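Long-range contacts in carboxypeptidase D (Drosophila melanogaster, PDB 3MN8), which is a zinc metallocarboxypeptidase that removes C-terminal arginine or lysine from peptides and proteins, here as its first carboxypeptidase-like domain in the active 1B form: residues N215-A220 and E301-L306; V221-P226 and G274-G279; C237-T242 and G279-E284. One frame throughout, in Å; residues are numbered along the deposited sequence.

Contact 1: N215-A220 and E301-L306. With ZN (zinc ion), chain F; GEM ((2-guanidinoethylmercapto)succinic acid), chain G.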
# COMPACT_ATOMS: atom_id res chain seq x y z
N ASN A 215 3.87 1.11 2.15
CA ASN A 215 5.25 1.22 1.69
C ASN A 215 6.29 1.00 2.82
O ASN A 215 6.08 1.37 3.98
CB ASN A 215 5.51 2.46 0.80
CG ASN A 215 5.64 3.74 1.59
OD1 ASN A 215 6.73 4.32 1.64
ND2 ASN A 215 4.55 4.20 2.18
N PHE A 216 7.38 0.33 2.45
CA PHE A 216 8.27 -0.26 3.43
C PHE A 216 9.56 0.50 3.54
O PHE A 216 10.16 0.91 2.54
CB PHE A 216 8.52 -1.72 3.09
CG PHE A 216 7.26 -2.52 2.99
CD1 PHE A 216 6.58 -2.64 1.79
CD2 PHE A 216 6.72 -3.12 4.12
CE1 PHE A 216 5.40 -3.36 1.71
CE2 PHE A 216 5.53 -3.84 4.04
CZ PHE A 216 4.88 -3.96 2.84
N HIS A 217 9.99 0.68 4.78
CA HIS A 217 11.18 1.42 5.10
C HIS A 217 11.98 0.63 6.11
O HIS A 217 11.51 -0.38 6.63
CB HIS A 217 10.80 2.78 5.69
CG HIS A 217 10.12 3.69 4.72
ND1 HIS A 217 10.76 4.76 4.12
CD2 HIS A 217 8.86 3.69 4.22
CE1 HIS A 217 9.93 5.38 3.31
NE2 HIS A 217 8.76 4.75 3.35
N GLY A 218 13.19 1.10 6.40
CA GLY A 218 14.03 0.45 7.39
C GLY A 218 14.58 1.52 8.30
O GLY A 218 14.51 2.71 7.98
N GLY A 219 15.10 1.10 9.44
CA GLY A 219 15.66 2.04 10.39
C GLY A 219 15.03 1.79 11.73
O GLY A 219 15.60 2.07 12.78
N ALA A 220 13.83 1.22 11.68
CA ALA A 220 13.12 0.92 12.91
C ALA A 220 12.13 -0.18 12.62
O ALA A 220 12.03 -0.65 11.49
CB ALA A 220 12.42 2.17 13.45
N GLU A 301 -2.79 4.23 2.61
CA GLU A 301 -1.43 3.70 2.69
C GLU A 301 -0.85 3.76 4.11
O GLU A 301 -0.93 4.79 4.79
CB GLU A 301 -0.51 4.43 1.71
CG GLU A 301 0.95 4.01 1.76
CD GLU A 301 1.73 4.48 0.54
OE1 GLU A 301 1.44 4.01 -0.58
OE2 GLU A 301 2.66 5.32 0.70
N LEU A 302 -0.27 2.65 4.54
CA LEU A 302 0.54 2.64 5.76
C LEU A 302 2.01 2.78 5.41
O LEU A 302 2.43 2.42 4.31
CB LEU A 302 0.38 1.32 6.52
CG LEU A 302 -0.96 1.01 7.15
CD1 LEU A 302 -0.83 -0.25 7.99
CD2 LEU A 302 -1.44 2.18 7.99
N THR A 303 2.79 3.29 6.36
CA THR A 303 4.24 3.27 6.26
C THR A 303 4.74 2.18 7.20
O THR A 303 4.45 2.20 8.39
CB THR A 303 4.88 4.62 6.69
OG1 THR A 303 4.22 5.72 6.05
CG2 THR A 303 6.37 4.66 6.33
N ILE A 304 5.48 1.22 6.67
CA ILE A 304 5.96 0.13 7.52
C ILE A 304 7.48 -0.01 7.58
O ILE A 304 8.16 -0.18 6.56
CB ILE A 304 5.31 -1.20 7.17
CG1 ILE A 304 3.81 -1.11 7.40
CG2 ILE A 304 5.91 -2.31 8.02
CD1 ILE A 304 3.04 -2.19 6.72
N GLU A 305 7.99 0.05 8.81
CA GLU A 305 9.42 -0.06 9.08
C GLU A 305 9.72 -1.51 9.46
O GLU A 305 9.13 -2.05 10.40
CB GLU A 305 9.80 0.89 10.23
CG GLU A 305 9.49 2.38 9.98
CD GLU A 305 10.50 3.04 9.06
OE1 GLU A 305 10.36 4.25 8.78
OE2 GLU A 305 11.44 2.35 8.60
N LEU A 306 10.64 -2.14 8.73
CA LEU A 306 10.85 -3.59 8.87
C LEU A 306 12.01 -3.99 9.78
O LEU A 306 11.89 -4.93 10.56
CB LEU A 306 11.01 -4.24 7.49
CG LEU A 306 9.78 -4.05 6.62
CD1 LEU A 306 10.04 -4.44 5.18
CD2 LEU A 306 8.63 -4.84 7.19
ZN ZN F . 12.77 5.18 4.72
C8 GEM G . 10.49 8.26 7.70
S7 GEM G . 8.96 7.72 7.00
C6 GEM G . 8.21 6.96 8.41
C5 GEM G . 8.13 7.87 9.64
N3 GEM G . 7.16 8.91 9.35
C1 GEM G . 6.92 10.00 10.07
N4 GEM G . 6.00 10.88 9.68
N2 GEM G . 7.61 10.23 11.19
C9 GEM G . 11.15 9.15 6.69
O14 GEM G . 10.61 9.27 5.56
O15 GEM G . 12.21 9.75 7.00
C10 GEM G . 11.40 7.10 8.13
C11 GEM G . 11.99 6.23 7.02
O12 GEM G . 11.89 4.99 7.14
O13 GEM G . 12.58 6.77 6.05

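Contact 2: V221-P226 and G274-G279. With GEM ((2-guanidinoethylmercapto)succinic acid), chain G.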
# COMPACT_ATOMS: atom_id res chain seq x y z
N VAL A 221 11.40 -0.60 13.65
CA VAL A 221 10.42 -1.68 13.53
C VAL A 221 9.07 -1.22 14.07
O VAL A 221 8.84 -1.27 15.29
CB VAL A 221 10.87 -2.92 14.31
CG1 VAL A 221 10.08 -4.13 13.83
CG2 VAL A 221 12.37 -3.16 14.13
N VAL A 222 8.18 -0.78 13.18
CA VAL A 222 6.93 -0.17 13.61
C VAL A 222 5.96 0.05 12.45
O VAL A 222 6.37 0.21 11.30
CB VAL A 222 7.19 1.21 14.30
CG1 VAL A 222 7.69 2.23 13.27
CG2 VAL A 222 5.94 1.74 15.04
N ALA A 223 4.67 0.08 12.77
CA ALA A 223 3.63 0.32 11.80
C ALA A 223 3.09 1.74 11.96
O ALA A 223 2.44 2.07 12.97
CB ALA A 223 2.52 -0.72 11.97
N SER A 224 3.38 2.58 10.96
CA SER A 224 3.09 4.02 10.99
C SER A 224 2.00 4.39 10.00
O SER A 224 1.96 3.88 8.88
CB SER A 224 4.36 4.81 10.66
OG SER A 224 4.15 6.22 10.74
N TYR A 225 1.13 5.31 10.40
CA TYR A 225 -0.03 5.68 9.59
C TYR A 225 -0.20 7.18 9.62
O TYR A 225 0.38 7.85 10.47
CB TYR A 225 -1.29 5.02 10.16
CG TYR A 225 -1.48 5.24 11.65
CD1 TYR A 225 -0.83 4.43 12.58
CD2 TYR A 225 -2.30 6.23 12.12
CE1 TYR A 225 -1.00 4.62 13.94
CE2 TYR A 225 -2.48 6.44 13.48
CZ TYR A 225 -1.82 5.63 14.39
OH TYR A 225 -2.00 5.82 15.74
N PRO A 226 -1.00 7.72 8.68
CA PRO A 226 -1.30 9.15 8.54
C PRO A 226 -1.91 9.81 9.80
O PRO A 226 -2.50 9.13 10.66
CB PRO A 226 -2.32 9.19 7.39
CG PRO A 226 -2.06 7.94 6.61
CD PRO A 226 -1.62 6.91 7.62
N GLY A 274 2.22 -1.01 21.27
CA GLY A 274 1.55 -1.94 20.39
C GLY A 274 2.28 -2.08 19.06
O GLY A 274 1.82 -2.78 18.14
N GLY A 275 3.42 -1.41 18.97
CA GLY A 275 4.26 -1.50 17.80
C GLY A 275 3.79 -0.66 16.63
O GLY A 275 4.23 -0.85 15.50
N ILE A 276 2.88 0.27 16.91
CA ILE A 276 2.41 1.19 15.88
C ILE A 276 2.56 2.62 16.36
O ILE A 276 2.70 2.88 17.57
CB ILE A 276 0.94 0.94 15.54
CG1 ILE A 276 0.07 1.31 16.74
CG2 ILE A 276 0.73 -0.51 15.16
CD1 ILE A 276 -1.39 1.22 16.45
N THR A 277 2.51 3.56 15.42
CA THR A 277 2.60 4.98 15.75
C THR A 277 2.04 5.86 14.65
O THR A 277 1.99 5.48 13.49
CB THR A 277 4.04 5.44 15.97
OG1 THR A 277 4.03 6.80 16.44
CG2 THR A 277 4.84 5.35 14.67
N ASN A 278 1.61 7.05 15.04
CA ASN A 278 1.17 8.06 14.10
C ASN A 278 2.43 8.71 13.54
O ASN A 278 3.35 9.02 14.31
CB ASN A 278 0.31 9.08 14.84
CG ASN A 278 -0.03 10.27 14.01
OD1 ASN A 278 0.22 11.40 14.43
ND2 ASN A 278 -0.62 10.05 12.83
N GLY A 279 2.49 8.88 12.22
CA GLY A 279 3.66 9.50 11.61
C GLY A 279 4.09 10.76 12.35
O GLY A 279 5.20 10.83 12.93
C8 GEM G . 10.49 8.26 7.70
S7 GEM G . 8.96 7.72 7.00
C6 GEM G . 8.21 6.96 8.41
C5 GEM G . 8.13 7.87 9.64
N3 GEM G . 7.16 8.91 9.35
C1 GEM G . 6.92 10.00 10.07
N4 GEM G . 6.00 10.88 9.68
N2 GEM G . 7.61 10.23 11.19
C9 GEM G . 11.15 9.15 6.69
O14 GEM G . 10.61 9.27 5.56
O15 GEM G . 12.21 9.75 7.00
C10 GEM G . 11.40 7.10 8.13
C11 GEM G . 11.99 6.23 7.02
O12 GEM G . 11.89 4.99 7.14
O13 GEM G . 12.58 6.77 6.05

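Contact 3: C237-T242 and G279-E284. With GEM ((2-guanidinoethylmercapto)succinic acid), chain G.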
# COMPACT_ATOMS: atom_id res chain seq x y z
N CYS A 237 6.00 14.00 18.57
CA CYS A 237 5.33 13.66 19.82
C CYS A 237 3.97 14.31 19.94
O CYS A 237 3.48 14.54 21.05
CB CYS A 237 6.20 14.05 21.03
SG CYS A 237 7.99 13.89 20.77
N GLU A 238 3.35 14.61 18.80
CA GLU A 238 2.00 15.15 18.81
C GLU A 238 1.18 14.58 17.65
O GLU A 238 1.49 14.81 16.47
CB GLU A 238 2.03 16.69 18.76
CG GLU A 238 1.26 17.38 19.88
CD GLU A 238 1.80 18.77 20.19
OE1 GLU A 238 1.12 19.56 20.89
OE2 GLU A 238 2.93 19.07 19.74
N GLU A 239 0.13 13.82 18.00
CA GLU A 239 -0.75 13.18 17.03
C GLU A 239 -1.43 14.15 16.06
O GLU A 239 -2.05 15.14 16.46
CB GLU A 239 -1.83 12.35 17.75
CG GLU A 239 -1.32 11.05 18.35
CD GLU A 239 -2.43 10.23 19.00
OE1 GLU A 239 -2.34 8.98 18.96
OE2 GLU A 239 -3.38 10.84 19.53
N SER A 240 -1.31 13.84 14.77
CA SER A 240 -2.04 14.55 13.73
C SER A 240 -2.95 13.55 13.02
O SER A 240 -2.68 13.13 11.89
CB SER A 240 -1.08 15.21 12.74
OG SER A 240 -1.79 15.78 11.66
N LEU A 241 -4.03 13.16 13.69
CA LEU A 241 -4.85 12.04 13.25
C LEU A 241 -5.69 12.29 12.00
O LEU A 241 -5.87 13.42 11.55
CB LEU A 241 -5.72 11.53 14.39
CG LEU A 241 -4.89 11.12 15.61
CD1 LEU A 241 -5.77 10.74 16.80
CD2 LEU A 241 -3.95 9.98 15.23
N THR A 242 -6.20 11.20 11.46
CA THR A 242 -6.92 11.19 10.21
C THR A 242 -8.40 10.95 10.51
O THR A 242 -8.74 10.33 11.52
CB THR A 242 -6.35 10.08 9.31
OG1 THR A 242 -5.48 10.66 8.33
CG2 THR A 242 -7.43 9.28 8.63
N GLY A 279 2.49 8.88 12.22
CA GLY A 279 3.66 9.50 11.61
C GLY A 279 4.09 10.76 12.35
O GLY A 279 5.20 10.83 12.93
N ALA A 280 3.21 11.76 12.35
CA ALA A 280 3.47 13.04 12.99
C ALA A 280 3.97 12.88 14.43
O ALA A 280 4.95 13.51 14.81
CB ALA A 280 2.21 13.90 12.97
N HIS A 281 3.27 12.05 15.21
CA HIS A 281 3.63 11.84 16.61
C HIS A 281 5.04 11.30 16.76
O HIS A 281 5.76 11.66 17.69
CB HIS A 281 2.63 10.93 17.32
CG HIS A 281 2.81 10.91 18.81
ND1 HIS A 281 3.60 9.99 19.46
CD2 HIS A 281 2.32 11.73 19.77
CE1 HIS A 281 3.58 10.23 20.76
NE2 HIS A 281 2.81 11.29 20.97
N TRP A 282 5.45 10.42 15.85
CA TRP A 282 6.84 10.03 15.79
C TRP A 282 7.67 11.30 15.57
O TRP A 282 8.31 11.83 16.50
CB TRP A 282 7.07 9.04 14.66
CG TRP A 282 8.45 8.49 14.64
CD1 TRP A 282 9.47 8.81 15.50
CD2 TRP A 282 8.98 7.52 13.73
NE1 TRP A 282 10.60 8.09 15.18
CE2 TRP A 282 10.32 7.29 14.10
CE3 TRP A 282 8.44 6.82 12.65
CZ2 TRP A 282 11.15 6.39 13.40
CZ3 TRP A 282 9.25 5.93 11.97
CH2 TRP A 282 10.59 5.72 12.35
N TYR A 283 7.64 11.78 14.33
CA TYR A 283 8.15 13.10 13.99
C TYR A 283 7.52 13.51 12.66
O TYR A 283 7.29 12.66 11.79
CB TYR A 283 9.68 13.11 13.89
CG TYR A 283 10.24 12.09 12.91
CD1 TYR A 283 10.39 12.39 11.56
CD2 TYR A 283 10.61 10.82 13.33
CE1 TYR A 283 10.90 11.46 10.67
CE2 TYR A 283 11.11 9.89 12.45
CZ TYR A 283 11.26 10.21 11.12
OH TYR A 283 11.78 9.27 10.24
N GLU A 284 7.24 14.80 12.52
CA GLU A 284 6.57 15.28 11.32
C GLU A 284 7.50 15.34 10.12
O GLU A 284 8.71 15.53 10.24
CB GLU A 284 5.90 16.65 11.54
CG GLU A 284 4.65 16.56 12.42
CD GLU A 284 3.80 17.83 12.39
OE1 GLU A 284 2.87 17.95 13.22
OE2 GLU A 284 4.07 18.70 11.53
C8 GEM G . 10.49 8.26 7.70
S7 GEM G . 8.96 7.72 7.00
C6 GEM G . 8.21 6.96 8.41
C5 GEM G . 8.13 7.87 9.64
N3 GEM G . 7.16 8.91 9.35
C1 GEM G . 6.92 10.00 10.07
N4 GEM G . 6.00 10.88 9.68
N2 GEM G . 7.61 10.23 11.19
C9 GEM G . 11.15 9.15 6.69
O14 GEM G . 10.61 9.27 5.56
O15 GEM G . 12.21 9.75 7.00
C10 GEM G . 11.40 7.10 8.13
C11 GEM G . 11.99 6.23 7.02
O12 GEM G . 11.89 4.99 7.14
O13 GEM G . 12.58 6.77 6.05

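Contact 1: N215-A220 and E301-L306
With CG anti to the carbonyl carbon (chi1 -67°), the His217 imidazole rises on the same face of the sheet as Thr303, and its CD2 meets the Thr303 CG2 methyl at 3.4 Å. Asn215 holds CG between its backbone N and carbonyl carbon (chi1 78°), which places OD1 beside NE2, a little out of the ring plane: His217 NE2 donates to Asn215 OD1 at 2.7 Å, the donor standing above the carbonyl plane. ND1, at the other side of the ring, ligates the zinc ion. Replacing Asn215 with alanine would remove this acceptor and is likely to leave NE2 without its mate and the imidazole less firmly fixed in rotation about its metal bond. The amide nitrogen faces the extended Glu301 chain, whose OE1 is bonded to Ser213.

The backbones account for the register. Strands 215-217 and 301-305 run parallel at 28°, and the ladder is continuous: Asn215 N to Leu302 O (2.9 Å), Ile304 N to Asn215 O (2.8 Å), His217 N to Ile304 O (2.7 Å) and Leu306 N to His217 O. On the opposite face Phe216 lies alongside Ile304, CD2 to CB 3.9 Å, and also reaches Leu306 CD1 at 3.7 Å; the ring of Tyr96 meets it edge-to-face, and helix 317-333 packs there through Leu328.

Glu305, bent at its second torsion, shares the His217 face and brings OE2 beside His217 CB. The zinc shell is completed by His101, Glu104 and O12 and O13 of the inhibitor. Adjacent central strands thus present the metal ligand and the predicted proton donor/acceptor on one face, the active-site layout of M14 zinc carboxypeptidases.

Contact 2: V221-P226 and G274-G279
Ala223 and Ile276 pair in a parallel bridge, the axes of strands 222-225 and 276-278 passing 4.5 Å apart at 27°. Helix 245-257 lies between the two strands in sequence, so this is a beta-alpha-beta crossover, and strand 276-278 forms an edge of the mixed eight-stranded sheet. Ala223 N to Gly275 O (2.9 Å), Thr277 N to Ala223 O (2.9 Å) and a longer bond from Tyr225 N to Thr277 O (3.2 Å) set the register, which Gly279 N extends by donating to Tyr225 O.

On one face Ala223 CB touches Ile276 CG2 at 3.7 Å. Farther along that face, the Tyr225 ring, its CG lodged between the backbone N and carbonyl carbon (chi1 51°), swings over Asn278: the CA of Asn278 stands 4.0 Å from the Tyr225 ring centroid and 16° off its normal, a CH-pi contact. The other face brings Val222 CG2 against Thr277 CG2, at 3.8 Å. Asn278 is the N-cap of helix 279-282, its OD1 taking the N-H of His281 and also that of Ser240. Directly after it comes Gly279, where a CB would run into N4 of the inhibitor's guanidinium.

Contact 3: C237-T242 and G279-E284
Cys237 lies over the His281 ring, its CA 3.6 Å from the ring centroid and 14° off the ring normal, a CH-pi contact centred on the face. Glu239 N approaches the same imidazole differently, at the edge and in its plane, while Glu239 CG passes His281 CD2 at 4.0 Å. The ring reaches this place because CG of His281 is anti to its own N (chi1 -169°), directing the side chain off the short helix toward the loop. One backbone bond joins the segments, Cys237 N to His281 O, with the donor tilted from the carbonyl plane. Farther along, Ser240 CB meets Ala280 CB at 3.5 Å.

Second-shell bonds tie the loop to the start of the helix, since the capping oxygen Asn278 OD1 serves both Ser240 N and His281 N. Ser240 OG is bonded to Asn229 O, and Cys237 forms a disulfide with Cys236, its neighbour in sequence.

Away from the loop, the same 279-284 turn faces the inhibitor. Two carbonyls receive its guanidinium N2, Gly279 O at 3.0 Å and Tyr283 O, and Tyr283 O also has a weak bond from N4. The same N2 stands 3.4 Å above the plane of the Tyr283 ring, over its centre, and Trp282 CE3 lies beside the ligand's C5. The contact thus joins the surface loop 237-242 to the outer side of the 279-284 turn, whose other side lines the guanidino pocket. Since the enzyme removes C-terminal arginine and lysine, this arrangement is consistent with the S1' specificity pocket of a basic carboxypeptidase.

In the fold
From the N terminus, 215-220 opens contact 1 and 221-226, immediately after it, opens contact 2; 237-242 then opens contact 3 in the loop before helix 245-257. Residues 274-279 close contact 2 and, sharing Gly279, 279-284 close contact 3, so these two cross. Both nest within the long loop that 301-306 closes in contact 1. In the sheet, strand 300-305 enters between 212-217 and 222-225, and Thr303 N to Ser224 O (2.7 Å) joins contacts 1 and 2 directly. Helix 279-282, directly after edge strand 276-278, meets the loop 237-242 in contact 3. All three touch the inhibitor, contact 1 near the zinc and contacts 2 and 3 at its guanidinium.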